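Local atomic coordinates of CCMAN5 (Cellulosimicrobium cellulans, PDB entry 2XSG), a protein that hydrolyses alpha-mannosidic linkages as a calcium-containing family 92 glycoside hydrolase, and is used in making mannose-6-phosphate-bearing lysosomal enzymes in yeast. Residues 527-532 / 621-626; 457-462 / 543-548; 357-362 / 663-668; 495-500 / 511-516; 194-199 / 402-407. All coordinates share one frame; numbering follows the deposited sequence.

Interaction 1: 527-532 / 621-626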
# COMPACT_ATOMS: atom_id res chain seq x y z
N ALA A 527 1.45 -14.20 -24.06
CA ALA A 527 0.29 -13.47 -23.56
C ALA A 527 -0.50 -14.26 -22.52
O ALA A 527 -1.50 -13.77 -21.99
CB ALA A 527 -0.60 -13.05 -24.72
N LYS A 528 -0.07 -15.48 -22.23
CA LYS A 528 -0.78 -16.33 -21.28
C LYS A 528 -0.40 -16.00 -19.85
O LYS A 528 0.77 -16.02 -19.50
CB LYS A 528 -0.50 -17.82 -21.55
CG LYS A 528 -1.13 -18.72 -20.48
CD LYS A 528 -1.13 -20.17 -20.84
CE LYS A 528 -1.79 -20.97 -19.73
NZ LYS A 528 -1.38 -22.41 -19.80
N PHE A 529 -1.40 -15.71 -19.02
CA PHE A 529 -1.20 -15.43 -17.59
C PHE A 529 -0.55 -16.63 -16.88
O PHE A 529 -1.01 -17.77 -17.00
CB PHE A 529 -2.55 -15.07 -16.95
CG PHE A 529 -2.46 -14.53 -15.54
CD1 PHE A 529 -2.10 -13.21 -15.30
CD2 PHE A 529 -2.80 -15.34 -14.45
CE1 PHE A 529 -2.06 -12.70 -13.98
CE2 PHE A 529 -2.75 -14.84 -13.13
CZ PHE A 529 -2.38 -13.52 -12.90
N GLU A 530 0.54 -16.35 -16.19
CA GLU A 530 1.30 -17.34 -15.42
C GLU A 530 1.89 -18.53 -16.19
O GLU A 530 2.12 -19.60 -15.63
CB GLU A 530 0.52 -17.77 -14.17
CG GLU A 530 0.37 -16.59 -13.21
CD GLU A 530 -0.25 -16.96 -11.88
OE1 GLU A 530 -1.14 -17.83 -11.86
OE2 GLU A 530 0.14 -16.34 -10.85
N ALA A 531 2.17 -18.33 -17.48
CA ALA A 531 2.94 -19.30 -18.23
C ALA A 531 4.40 -19.18 -17.78
O ALA A 531 4.75 -18.22 -17.10
CB ALA A 531 2.81 -19.03 -19.74
N ALA A 532 5.22 -20.16 -18.13
CA ALA A 532 6.68 -20.13 -17.89
C ALA A 532 7.14 -19.88 -16.44
O ALA A 532 8.19 -19.24 -16.21
CB ALA A 532 7.36 -19.13 -18.86
N ASN A 621 -9.70 -3.73 -20.73
CA ASN A 621 -9.03 -4.55 -19.74
C ASN A 621 -9.16 -6.02 -20.05
O ASN A 621 -10.26 -6.57 -20.02
CB ASN A 621 -9.54 -4.23 -18.34
CG ASN A 621 -9.02 -2.91 -17.83
OD1 ASN A 621 -7.95 -2.85 -17.22
ND2 ASN A 621 -9.72 -1.82 -18.16
N ARG A 622 -8.02 -6.63 -20.39
CA ARG A 622 -7.95 -8.05 -20.69
C ARG A 622 -7.62 -8.87 -19.45
O ARG A 622 -8.13 -9.99 -19.27
CB ARG A 622 -6.92 -8.32 -21.81
CG ARG A 622 -6.69 -9.82 -22.06
CD ARG A 622 -5.79 -10.11 -23.27
NE ARG A 622 -5.48 -11.54 -23.36
CZ ARG A 622 -4.69 -12.11 -24.27
NH1 ARG A 622 -4.12 -11.39 -25.23
NH2 ARG A 622 -4.48 -13.41 -24.23
N TYR A 623 -6.77 -8.33 -18.58
CA TYR A 623 -6.26 -9.11 -17.46
C TYR A 623 -6.76 -8.70 -16.07
O TYR A 623 -6.90 -7.51 -15.77
CB TYR A 623 -4.73 -9.10 -17.47
CG TYR A 623 -4.10 -9.70 -18.73
CD1 TYR A 623 -3.72 -8.89 -19.80
CD2 TYR A 623 -3.86 -11.07 -18.82
CE1 TYR A 623 -3.12 -9.43 -20.93
CE2 TYR A 623 -3.29 -11.62 -19.97
CZ TYR A 623 -2.91 -10.79 -21.01
OH TYR A 623 -2.33 -11.32 -22.14
N ILE A 624 -7.02 -9.70 -15.23
CA ILE A 624 -7.23 -9.52 -13.78
C ILE A 624 -5.92 -9.87 -13.08
O ILE A 624 -4.93 -10.16 -13.76
CB ILE A 624 -8.44 -10.37 -13.24
CG1 ILE A 624 -8.39 -11.82 -13.74
CG2 ILE A 624 -9.77 -9.70 -13.62
CD1 ILE A 624 -9.42 -12.75 -13.10
N ALA A 625 -5.88 -9.81 -11.76
CA ALA A 625 -4.63 -9.94 -11.01
C ALA A 625 -4.37 -11.36 -10.53
O ALA A 625 -3.34 -11.62 -9.93
CB ALA A 625 -4.58 -8.95 -9.86
N THR A 626 -5.32 -12.26 -10.79
CA THR A 626 -5.23 -13.65 -10.33
C THR A 626 -5.98 -14.53 -11.33
O THR A 626 -6.60 -14.02 -12.27
CB THR A 626 -5.75 -13.82 -8.88
OG1 THR A 626 -5.38 -15.10 -8.39
CG2 THR A 626 -7.30 -13.66 -8.80

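Interaction 2: 457-462 / 543-548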
# COMPACT_ATOMS: atom_id res chain seq x y z
N ALA A 457 12.24 -15.28 -12.16
CA ALA A 457 13.25 -15.21 -11.12
C ALA A 457 14.52 -14.50 -11.64
O ALA A 457 15.18 -13.78 -10.88
CB ALA A 457 13.59 -16.62 -10.60
N SER A 458 14.84 -14.71 -12.92
CA SER A 458 16.00 -14.07 -13.57
C SER A 458 15.87 -12.56 -13.64
O SER A 458 16.75 -11.86 -13.14
CB SER A 458 16.27 -14.64 -14.97
OG SER A 458 16.57 -16.03 -14.92
N VAL A 459 14.79 -12.06 -14.24
CA VAL A 459 14.59 -10.60 -14.34
C VAL A 459 14.51 -9.95 -12.96
O VAL A 459 14.96 -8.82 -12.77
CB VAL A 459 13.33 -10.18 -15.20
CG1 VAL A 459 13.50 -10.55 -16.68
CG2 VAL A 459 12.07 -10.79 -14.63
N GLN A 460 13.94 -10.67 -11.99
CA GLN A 460 13.82 -10.14 -10.63
C GLN A 460 15.16 -9.97 -9.95
O GLN A 460 15.41 -8.93 -9.36
CB GLN A 460 12.88 -11.02 -9.79
CG GLN A 460 11.41 -10.74 -10.11
CD GLN A 460 10.48 -11.57 -9.28
OE1 GLN A 460 10.26 -11.27 -8.11
NE2 GLN A 460 9.93 -12.62 -9.86
N ARG A 461 16.02 -10.98 -10.04
CA ARG A 461 17.36 -10.89 -9.50
C ARG A 461 18.15 -9.78 -10.21
O ARG A 461 18.99 -9.10 -9.61
CB ARG A 461 18.09 -12.24 -9.61
CG ARG A 461 19.55 -12.23 -9.14
CD ARG A 461 20.01 -13.62 -8.73
NE ARG A 461 19.32 -14.04 -7.51
CZ ARG A 461 19.16 -15.30 -7.11
NH1 ARG A 461 19.65 -16.31 -7.83
NH2 ARG A 461 18.49 -15.56 -5.99
N GLY A 462 17.88 -9.61 -11.49
CA GLY A 462 18.54 -8.57 -12.27
C GLY A 462 18.30 -7.21 -11.65
O GLY A 462 19.24 -6.45 -11.42
N HIS A 543 8.37 -8.84 -19.64
CA HIS A 543 9.41 -8.42 -20.59
C HIS A 543 10.15 -7.12 -20.20
O HIS A 543 11.38 -7.02 -20.34
CB HIS A 543 8.86 -8.30 -22.02
CG HIS A 543 9.91 -7.90 -23.02
ND1 HIS A 543 9.95 -6.66 -23.61
CD2 HIS A 543 11.00 -8.56 -23.48
CE1 HIS A 543 10.99 -6.57 -24.40
NE2 HIS A 543 11.66 -7.71 -24.34
N TRP A 544 9.37 -6.15 -19.71
CA TRP A 544 9.83 -4.79 -19.41
C TRP A 544 10.41 -4.65 -17.99
O TRP A 544 10.73 -3.54 -17.57
CB TRP A 544 8.68 -3.78 -19.61
CG TRP A 544 7.93 -3.98 -20.90
CD1 TRP A 544 6.71 -4.59 -21.06
CD2 TRP A 544 8.35 -3.56 -22.21
NE1 TRP A 544 6.35 -4.58 -22.40
CE2 TRP A 544 7.34 -3.97 -23.13
CE3 TRP A 544 9.49 -2.90 -22.71
CZ2 TRP A 544 7.44 -3.73 -24.50
CZ3 TRP A 544 9.58 -2.67 -24.08
CH2 TRP A 544 8.57 -3.10 -24.96
N TYR A 545 10.55 -5.77 -17.27
CA TYR A 545 10.86 -5.71 -15.84
C TYR A 545 12.16 -5.00 -15.48
O TYR A 545 12.22 -4.25 -14.48
CB TYR A 545 10.85 -7.11 -15.20
CG TYR A 545 10.69 -7.09 -13.69
CD1 TYR A 545 11.81 -7.01 -12.85
CD2 TYR A 545 9.43 -7.15 -13.11
CE1 TYR A 545 11.67 -7.00 -11.46
CE2 TYR A 545 9.28 -7.14 -11.71
CZ TYR A 545 10.39 -7.06 -10.90
OH TYR A 545 10.22 -7.05 -9.53
N ASP A 546 13.19 -5.21 -16.29
CA ASP A 546 14.50 -4.69 -15.95
C ASP A 546 14.60 -3.22 -16.34
O ASP A 546 15.32 -2.83 -17.27
CB ASP A 546 15.61 -5.61 -16.51
CG ASP A 546 15.68 -6.93 -15.76
OD1 ASP A 546 15.22 -6.96 -14.59
OD2 ASP A 546 16.18 -7.92 -16.31
N ALA A 547 13.82 -2.42 -15.61
CA ALA A 547 13.57 -1.03 -15.95
C ALA A 547 14.76 -0.10 -15.74
O ALA A 547 14.68 1.09 -16.08
CB ALA A 547 12.33 -0.51 -15.21
N TYR A 548 15.85 -0.65 -15.20
CA TYR A 548 17.12 0.04 -15.02
C TYR A 548 17.99 0.01 -16.28
O TYR A 548 19.10 0.56 -16.29
CB TYR A 548 17.89 -0.60 -13.85
CG TYR A 548 18.12 -2.09 -14.02
CD1 TYR A 548 19.30 -2.58 -14.55
CD2 TYR A 548 17.13 -3.00 -13.66
CE1 TYR A 548 19.49 -3.95 -14.74
CE2 TYR A 548 17.30 -4.35 -13.83
CZ TYR A 548 18.49 -4.83 -14.36
OH TYR A 548 18.63 -6.18 -14.52

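Interaction 3: 357-362 / 663-668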
# COMPACT_ATOMS: atom_id res chain seq x y z
N PHE A 357 7.24 -1.60 -4.37
CA PHE A 357 8.53 -0.90 -4.39
C PHE A 357 8.53 0.45 -5.12
O PHE A 357 9.22 1.37 -4.68
CB PHE A 357 9.70 -1.82 -4.85
CG PHE A 357 9.67 -2.19 -6.32
CD1 PHE A 357 10.45 -1.48 -7.25
CD2 PHE A 357 8.94 -3.28 -6.77
CE1 PHE A 357 10.47 -1.83 -8.61
CE2 PHE A 357 8.94 -3.65 -8.14
CZ PHE A 357 9.70 -2.92 -9.06
N ARG A 358 7.76 0.57 -6.19
CA ARG A 358 7.73 1.85 -6.93
C ARG A 358 7.06 3.00 -6.16
O ARG A 358 7.24 4.17 -6.52
CB ARG A 358 7.03 1.70 -8.27
CG ARG A 358 7.88 1.08 -9.35
CD ARG A 358 7.31 1.38 -10.75
NE ARG A 358 8.27 1.06 -11.79
CZ ARG A 358 8.55 -0.18 -12.16
NH1 ARG A 358 7.93 -1.20 -11.59
NH2 ARG A 358 9.45 -0.40 -13.11
N LYS A 359 6.28 2.68 -5.13
CA LYS A 359 5.54 3.72 -4.41
C LYS A 359 6.47 4.67 -3.65
O LYS A 359 6.20 5.88 -3.55
CB LYS A 359 4.46 3.11 -3.48
CG LYS A 359 4.95 2.71 -2.10
CD LYS A 359 3.83 2.14 -1.23
CE LYS A 359 4.31 2.01 0.19
NZ LYS A 359 3.54 0.98 0.98
N PHE A 360 7.58 4.12 -3.13
CA PHE A 360 8.51 4.89 -2.34
C PHE A 360 9.14 6.00 -3.17
O PHE A 360 9.34 7.11 -2.67
CB PHE A 360 9.60 3.99 -1.72
CG PHE A 360 9.05 2.99 -0.73
CD1 PHE A 360 8.77 3.36 0.57
CD2 PHE A 360 8.80 1.68 -1.12
CE1 PHE A 360 8.24 2.45 1.49
CE2 PHE A 360 8.29 0.74 -0.20
CZ PHE A 360 8.02 1.14 1.10
N SER A 361 9.42 5.72 -4.45
CA SER A 361 10.02 6.72 -5.32
C SER A 361 9.13 7.97 -5.44
O SER A 361 9.65 9.08 -5.60
CB SER A 361 10.29 6.16 -6.71
OG SER A 361 11.06 4.96 -6.71
N VAL A 362 7.82 7.76 -5.38
CA VAL A 362 6.82 8.85 -5.42
C VAL A 362 6.71 9.57 -4.07
O VAL A 362 6.71 10.81 -4.02
CB VAL A 362 5.42 8.34 -5.84
CG1 VAL A 362 4.41 9.51 -5.98
CG2 VAL A 362 5.48 7.52 -7.15
N ALA A 663 -0.93 -2.04 -0.03
CA ALA A 663 -0.25 -1.05 0.82
C ALA A 663 -0.19 0.34 0.16
O ALA A 663 0.82 1.05 0.27
CB ALA A 663 1.18 -1.54 1.18
N GLY A 664 -1.26 0.70 -0.54
CA GLY A 664 -1.40 2.01 -1.14
C GLY A 664 -0.65 2.20 -2.46
O GLY A 664 -0.52 3.33 -2.92
N THR A 665 -0.18 1.11 -3.07
CA THR A 665 0.55 1.23 -4.34
C THR A 665 -0.31 1.78 -5.48
O THR A 665 0.07 2.74 -6.16
CB THR A 665 1.18 -0.09 -4.81
OG1 THR A 665 2.00 -0.61 -3.76
CG2 THR A 665 2.05 0.13 -6.08
N MET A 666 -1.47 1.16 -5.72
CA MET A 666 -2.33 1.63 -6.80
C MET A 666 -2.72 3.11 -6.59
O MET A 666 -2.67 3.90 -7.53
CB MET A 666 -3.53 0.70 -7.01
CG MET A 666 -3.14 -0.71 -7.53
SD MET A 666 -1.95 -0.63 -8.91
CE MET A 666 -2.05 -2.31 -9.53
N SER A 667 -3.05 3.47 -5.34
CA SER A 667 -3.33 4.88 -4.98
C SER A 667 -2.16 5.82 -5.27
O SER A 667 -2.35 6.91 -5.81
CB SER A 667 -3.70 5.01 -3.50
OG SER A 667 -4.89 4.30 -3.20
N THR A 668 -0.95 5.38 -4.88
CA THR A 668 0.27 6.15 -5.10
C THR A 668 0.58 6.34 -6.59
O THR A 668 0.97 7.42 -7.00
CB THR A 668 1.47 5.49 -4.39
OG1 THR A 668 1.15 5.29 -3.01
CG2 THR A 668 2.69 6.36 -4.47

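Interaction 4: 495-500 / 511-516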
# COMPACT_ATOMS: atom_id res chain seq x y z
N LEU A 495 17.93 -13.78 -21.93
CA LEU A 495 16.54 -14.26 -22.03
C LEU A 495 15.66 -13.55 -23.06
O LEU A 495 14.50 -13.91 -23.21
CB LEU A 495 15.86 -14.29 -20.65
CG LEU A 495 16.51 -15.20 -19.60
CD1 LEU A 495 15.71 -15.14 -18.30
CD2 LEU A 495 16.60 -16.62 -20.11
N THR A 496 16.18 -12.53 -23.75
CA THR A 496 15.37 -11.86 -24.78
C THR A 496 15.56 -12.63 -26.07
O THR A 496 16.58 -12.50 -26.74
CB THR A 496 15.77 -10.38 -24.99
OG1 THR A 496 15.78 -9.68 -23.74
CG2 THR A 496 14.82 -9.68 -25.95
N LYS A 497 14.58 -13.46 -26.41
CA LYS A 497 14.66 -14.30 -27.60
C LYS A 497 14.38 -13.52 -28.87
O LYS A 497 13.27 -12.99 -29.03
CB LYS A 497 13.66 -15.46 -27.50
CG LYS A 497 13.64 -16.33 -28.74
CD LYS A 497 12.49 -17.31 -28.69
CE LYS A 497 12.57 -18.25 -29.88
NZ LYS A 497 11.42 -19.17 -29.88
N PRO A 498 15.35 -13.47 -29.80
CA PRO A 498 15.12 -12.71 -31.04
C PRO A 498 13.96 -13.29 -31.83
O PRO A 498 13.78 -14.50 -31.84
CB PRO A 498 16.42 -12.92 -31.83
CG PRO A 498 17.44 -13.20 -30.77
CD PRO A 498 16.72 -14.01 -29.74
N GLY A 499 13.19 -12.43 -32.47
CA GLY A 499 12.08 -12.86 -33.33
C GLY A 499 10.99 -13.64 -32.60
O GLY A 499 10.28 -14.44 -33.22
N ALA A 500 10.85 -13.40 -31.29
CA ALA A 500 9.78 -14.04 -30.49
C ALA A 500 8.41 -13.60 -30.98
O ALA A 500 7.47 -14.37 -30.93
CB ALA A 500 9.94 -13.74 -29.01
N LEU A 511 11.67 -10.89 -27.25
CA LEU A 511 10.86 -10.86 -26.03
C LEU A 511 11.38 -11.86 -25.00
O LEU A 511 11.85 -12.95 -25.36
CB LEU A 511 9.41 -11.22 -26.32
CG LEU A 511 8.53 -10.39 -27.23
CD1 LEU A 511 7.20 -11.12 -27.37
CD2 LEU A 511 8.33 -9.00 -26.67
N LEU A 512 11.27 -11.48 -23.73
CA LEU A 512 11.53 -12.38 -22.63
C LEU A 512 10.83 -13.71 -22.89
O LEU A 512 9.63 -13.75 -23.14
CB LEU A 512 11.02 -11.76 -21.33
CG LEU A 512 11.21 -12.58 -20.04
CD1 LEU A 512 12.70 -12.68 -19.63
CD2 LEU A 512 10.40 -11.97 -18.91
N THR A 513 11.62 -14.78 -22.83
CA THR A 513 11.18 -16.15 -23.12
C THR A 513 11.92 -17.15 -22.20
O THR A 513 13.12 -16.98 -21.96
CB THR A 513 11.49 -16.51 -24.61
OG1 THR A 513 10.88 -15.54 -25.46
CG2 THR A 513 10.95 -17.87 -25.01
N PRO A 514 11.22 -18.17 -21.65
CA PRO A 514 11.95 -19.13 -20.84
C PRO A 514 13.00 -19.89 -21.68
O PRO A 514 12.77 -20.18 -22.87
CB PRO A 514 10.85 -20.08 -20.35
CG PRO A 514 9.81 -20.00 -21.44
CD PRO A 514 9.81 -18.55 -21.81
N ARG A 515 14.12 -20.20 -21.06
CA ARG A 515 15.24 -20.82 -21.75
C ARG A 515 15.73 -22.01 -20.94
O ARG A 515 15.94 -21.90 -19.73
CB ARG A 515 16.36 -19.81 -21.93
CG ARG A 515 17.18 -20.00 -23.19
CD ARG A 515 18.41 -19.09 -23.19
NE ARG A 515 19.19 -19.30 -24.41
CZ ARG A 515 20.11 -18.47 -24.89
NH1 ARG A 515 20.40 -17.33 -24.26
NH2 ARG A 515 20.75 -18.78 -26.01
N ALA A 516 15.90 -23.14 -21.63
CA ALA A 516 16.34 -24.38 -21.02
C ALA A 516 17.80 -24.29 -20.56
O ALA A 516 18.54 -23.37 -20.95
CB ALA A 516 16.14 -25.55 -22.00

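Interaction 5: 194-199 / 402-407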
# COMPACT_ATOMS: atom_id res chain seq x y z
N TYR A 194 -0.56 -13.72 12.53
CA TYR A 194 0.30 -14.11 11.44
C TYR A 194 -0.33 -13.62 10.14
O TYR A 194 -1.55 -13.66 9.98
CB TYR A 194 0.49 -15.63 11.42
CG TYR A 194 1.41 -16.14 10.32
CD1 TYR A 194 0.93 -16.34 9.02
CD2 TYR A 194 2.76 -16.43 10.58
CE1 TYR A 194 1.76 -16.80 8.00
CE2 TYR A 194 3.61 -16.92 9.55
CZ TYR A 194 3.09 -17.10 8.27
OH TYR A 194 3.89 -17.55 7.23
N PHE A 195 0.52 -13.13 9.23
CA PHE A 195 0.10 -12.89 7.86
C PHE A 195 1.24 -13.15 6.89
O PHE A 195 2.36 -12.68 7.08
CB PHE A 195 -0.44 -11.47 7.67
CG PHE A 195 -0.93 -11.19 6.27
CD1 PHE A 195 -2.11 -11.78 5.79
CD2 PHE A 195 -0.18 -10.39 5.41
CE1 PHE A 195 -2.57 -11.54 4.49
CE2 PHE A 195 -0.63 -10.14 4.10
CZ PHE A 195 -1.83 -10.70 3.63
N TYR A 196 0.92 -13.94 5.87
CA TYR A 196 1.83 -14.28 4.76
C TYR A 196 3.13 -15.00 5.14
O TYR A 196 3.19 -16.23 5.07
CB TYR A 196 2.04 -13.08 3.81
CG TYR A 196 2.57 -13.51 2.47
CD1 TYR A 196 1.79 -14.33 1.61
CD2 TYR A 196 3.85 -13.13 2.05
CE1 TYR A 196 2.28 -14.74 0.38
CE2 TYR A 196 4.35 -13.53 0.81
CZ TYR A 196 3.57 -14.33 -0.01
OH TYR A 196 4.07 -14.73 -1.22
N ASN A 197 4.17 -14.25 5.54
CA ASN A 197 5.46 -14.87 5.86
C ASN A 197 5.78 -14.95 7.35
O ASN A 197 6.63 -15.74 7.76
CB ASN A 197 6.64 -14.11 5.21
CG ASN A 197 6.75 -14.37 3.72
OD1 ASN A 197 6.38 -15.44 3.21
ND2 ASN A 197 7.27 -13.39 3.00
N ALA A 198 5.15 -14.10 8.15
CA ALA A 198 5.68 -13.85 9.49
C ALA A 198 4.61 -13.66 10.52
O ALA A 198 3.53 -13.13 10.23
CB ALA A 198 6.56 -12.60 9.46
N ALA A 199 4.92 -14.08 11.74
CA ALA A 199 4.13 -13.71 12.90
C ALA A 199 4.57 -12.31 13.33
O ALA A 199 5.66 -11.84 12.94
CB ALA A 199 4.34 -14.71 14.03
N PRO A 402 2.06 -6.09 12.05
CA PRO A 402 1.71 -6.96 10.95
C PRO A 402 2.48 -6.54 9.72
O PRO A 402 2.69 -5.33 9.49
CB PRO A 402 0.20 -6.72 10.74
CG PRO A 402 -0.18 -5.64 11.64
CD PRO A 402 0.87 -5.48 12.68
N THR A 403 2.94 -7.51 8.95
CA THR A 403 3.82 -7.23 7.82
C THR A 403 3.65 -8.30 6.74
O THR A 403 2.94 -9.30 6.94
CB THR A 403 5.28 -7.11 8.30
OG1 THR A 403 6.08 -6.48 7.28
CG2 THR A 403 5.86 -8.49 8.69
N VAL A 404 4.27 -8.09 5.58
CA VAL A 404 4.01 -8.99 4.45
C VAL A 404 5.28 -9.63 3.92
O VAL A 404 5.52 -10.79 4.17
CB VAL A 404 3.25 -8.29 3.32
CG1 VAL A 404 2.80 -9.30 2.25
CG2 VAL A 404 2.05 -7.51 3.87
N ARG A 405 6.08 -8.87 3.18
CA ARG A 405 7.20 -9.45 2.40
C ARG A 405 8.21 -8.35 2.04
O ARG A 405 7.87 -7.16 2.08
CB ARG A 405 6.68 -10.18 1.15
CG ARG A 405 5.99 -9.29 0.12
CD ARG A 405 5.32 -10.09 -1.00
NE ARG A 405 6.18 -11.07 -1.64
CZ ARG A 405 5.80 -11.89 -2.62
NH1 ARG A 405 4.58 -11.83 -3.10
NH2 ARG A 405 6.67 -12.75 -3.14
N TRP A 406 9.44 -8.74 1.70
CA TRP A 406 10.55 -7.79 1.69
C TRP A 406 11.37 -7.76 0.41
O TRP A 406 12.34 -7.01 0.32
CB TRP A 406 11.47 -8.05 2.90
CG TRP A 406 10.73 -8.10 4.22
CD1 TRP A 406 10.42 -7.03 5.03
CD2 TRP A 406 10.18 -9.26 4.85
NE1 TRP A 406 9.72 -7.46 6.14
CE2 TRP A 406 9.56 -8.82 6.05
CE3 TRP A 406 10.15 -10.62 4.52
CZ2 TRP A 406 8.92 -9.71 6.93
CZ3 TRP A 406 9.52 -11.51 5.39
CH2 TRP A 406 8.90 -11.04 6.57
N GLU A 407 11.00 -8.55 -0.58
CA GLU A 407 11.72 -8.55 -1.86
C GLU A 407 11.74 -7.15 -2.46
O GLU A 407 10.79 -6.40 -2.29
CB GLU A 407 11.10 -9.52 -2.87
CG GLU A 407 11.05 -10.98 -2.43
CD GLU A 407 9.70 -11.39 -1.87
OE1 GLU A 407 8.94 -10.53 -1.37
OE2 GLU A 407 9.39 -12.60 -1.93
O HOH W 1 4.99 -11.56 6.54
O HOH W 2 7.98 -13.83 0.04
O HOH W 3 2.68 -10.39 9.47

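Interaction 1: 527-532 / 621-626
Phe-529 pushes its ring against the backbone that follows Tyr-623, while the hydroxyl of Tyr-623 reaches back to Ala-527. The far end of the phenyl does the touching: Phe-529 CZ lies 3.7 Å from Ala-625 O, which sits at the ring edge near its plane, and Phe-529 CE2 is 3.7 Å from Thr-626 C. Phe-529 CG is anti to its N (chi1 -170°), which carries the ring over to that backbone. Tyr-623 OH donates to Ala-527 O at 2.6 Å; the hydroxyl lies in the carbonyl plane, on a lone pair, with a C=O...O angle of 128°. Within the catalytic domain, an (alpha/alpha)6 barrel in this family, the contact joins a long loop, bent by a type II turn from Lys-528 to Ala-531, to the end of strand 618-623, an outer strand of a small antiparallel sheet. The methyl of Ala-527 packs 3.6 Å from Tyr-623 OH. That hydroxyl also lies over the centre of the Arg-622 guanidinium, whose NH2 makes a salt bridge with Glu-638. Gln-536 binds Ala-625 O, and the Ala-625 side chain is about 5 Å from the bound calcium ion.

Interaction 2: 457-462 / 543-548
This is a buried helix-to-loop contact in the (alpha/alpha)6 catalytic domain: Val-459, Gln-460 and Gly-462 on helix 455-474 meet Tyr-545, Asp-546 and Tyr-548 in the link between helices 539-542 and 550-556. Val-459 sits in the middle. Its CG2 touches Tyr-545 CB at 3.9 Å, and its CG1 faces Asp-546 OD2 at 3.8 Å. Asp-546, the centre of an inverse gamma turn, brings OD1 to 2.6 Å from Val-459 O. Tyr-545 CG is anti to its backbone N (chi1 -160°), which lays the ring against the helix. The ring runs across it, and Gln-460 CG rests 3.9 Å from Tyr-545 CZ. The amide of Gln-460 is turned 52° from that ring, and its OE1 is taken up by Arg-408 and Trp-354. Further along, Gly-462 has no side chain in the way of Tyr-548, whose ring lies nearly parallel to that of Tyr-466. The Tyr-548 hydroxyl is hydrogen-bonded to Ala-488 O, and it comes within 3.1 Å of Gly-462 C.

Interaction 3: 357-362 / 663-668
Lys-359 and Val-362, on one face of helix 353-366, pack against the start of helix 665-675 deep inside the (alpha/alpha)6 catalytic domain. The tight part centres on Thr-668, whose methyl fits against both: CG2 is 3.6 Å from Val-362 CB and 3.8 Å from Lys-359 CB. The side chains of Val-362 and Thr-668 run antiparallel alongside one another. Toward the helix start the packing is looser, though still buried. There Lys-359 passes roughly perpendicular to Thr-665, with CD no nearer than 4.2 Å to Thr-665 OG1, which is bonded to the backbone of the calcium ligand Asp-662. Lys-359 CG lies between its backbone N and carbonyl carbon (chi1 86°), and the extended chain beyond it carries NZ past Thr-665 to Ala-663 O, met on a lone pair at 2.8 Å. The ammonium also binds Asp-356 and Met-321 O. A methionine in its place would probably leave Asp-356 without its buried counter-charge and Ala-663 O without this donor. Gly-664, at the N-cap, has its carbonyl oxygen held twice, from opposite faces: by Thr-668 N at 2.9 Å and by Thr-668 OG1 at 2.6 Å.

Interaction 4: 495-500 / 511-516
Leu-495 to Lys-497 pair with Leu-511 to Thr-513 at the open end of a short antiparallel beta hairpin that directly follows helix 478-495. Three backbone bonds join the arms. Lys-497 and Leu-511 form the hydrogen-bonded pair: Lys-497 N gives to Leu-511 O at 3.0 Å, and Leu-511 N returns to Lys-497 O at 3.2 Å. Beyond the non-hydrogen-bonded pair Thr-496 and Leu-512, Thr-513 N donates to Leu-495 O, nearly in line with the carbonyl (C=O...N 166°); the same oxygen takes a CA-H contact from Leu-512. Leu-511 O has a second donor, Thr-513 OG1 at 2.8 Å, set beside its own backbone N (chi1 -55°) and approaching from the face opposite Lys-497 N. Thr-513 OG1 is itself bonded to His-526 NE2. With a valine here, His-526 would probably lose its mate and Leu-511 O one of its two donors. Lys-497 O also receives a weak bond from Ala-500 N, closing a type II turn, and Thr-496 OG1 is satisfied by Ile-492 O. Leu-495 and Leu-512 lie side by side, and on the face that carries Leu-511 and Lys-497, Ala-500 CB meets Leu-511 CB at 3.7 Å.

Interaction 5: 194-199 / 402-407
Val-404 packs both its methyls against the neighbouring side chains of Phe-195 and Tyr-196. Its CG2 comes in at the edge of the Phe-195 ring, 3.8 Å from CE2, and its CG1 is 4.0 Å from Tyr-196 CD2. Beyond it, Tyr-196 OH lies over one face of the Arg-405 guanidinium, 3.5 Å from NH1; the planes are 43° apart, and the pair is packed rather than hydrogen-bonded. On the other flank, Ala-198 CB touches the edge of the Trp-406 indole at CH2, and Asn-197 CB and ND2 rest near CZ3. Waters join the polar groups: one accepts from Asn-197 ND2 and donates to Glu-407 OE2 at 2.7 Å, and another accepts a hydrogen bond from Thr-403 N at 2.9 Å.

Further out, a type II' turn from Phe-195 to Ala-198 presents Tyr-196 and Asn-197 together. Arg-405 CG lies between its backbone N and carbonyl carbon (chi1 64°), and a bend at chi3 brings the guanidinium back to Glu-407, which holds it side-on, OE1 to NE at 2.8 Å and OE2 to NH2 at 3.0 Å. Trp-354 adds a cation-pi contact, and His-399 stacks on Trp-406. Arg-405 NH1 binds a buffer molecule, probably from the crystallisation liquor. At this domain interface a hairpin tip of the N-terminal beta domain reaches the catalytic barrel at a pocket consistent with the family 92 active site.

Overall arrangement
Interactions 1, 3 and 5 lie near the calcium site of Asn-588, Glu-589 and Asp-662: the side chains of Ala-625, Thr-665 and Arg-405 are about 5, 7 and 8 Å from the ion. The bound buffer molecule, about 3 Å from the Arg-405 side chain, probably marks the active-site pocket. Interaction 4 is remote, its centre 33 Å from that of interaction 5, yet packing links it inward. Leu-512 CD1 meets Val-459 CG1 of interaction 2 at 3.7 Å, and Ala-547 CB of interaction 2 touches Arg-358 NH2 of interaction 3 at 3.6 Å. Interaction 1 meets interaction 4 through Ala-532 and Pro-514. Interaction 5 touches none of the others; interaction 3 is its nearest neighbour, about 5 Å between closest atoms.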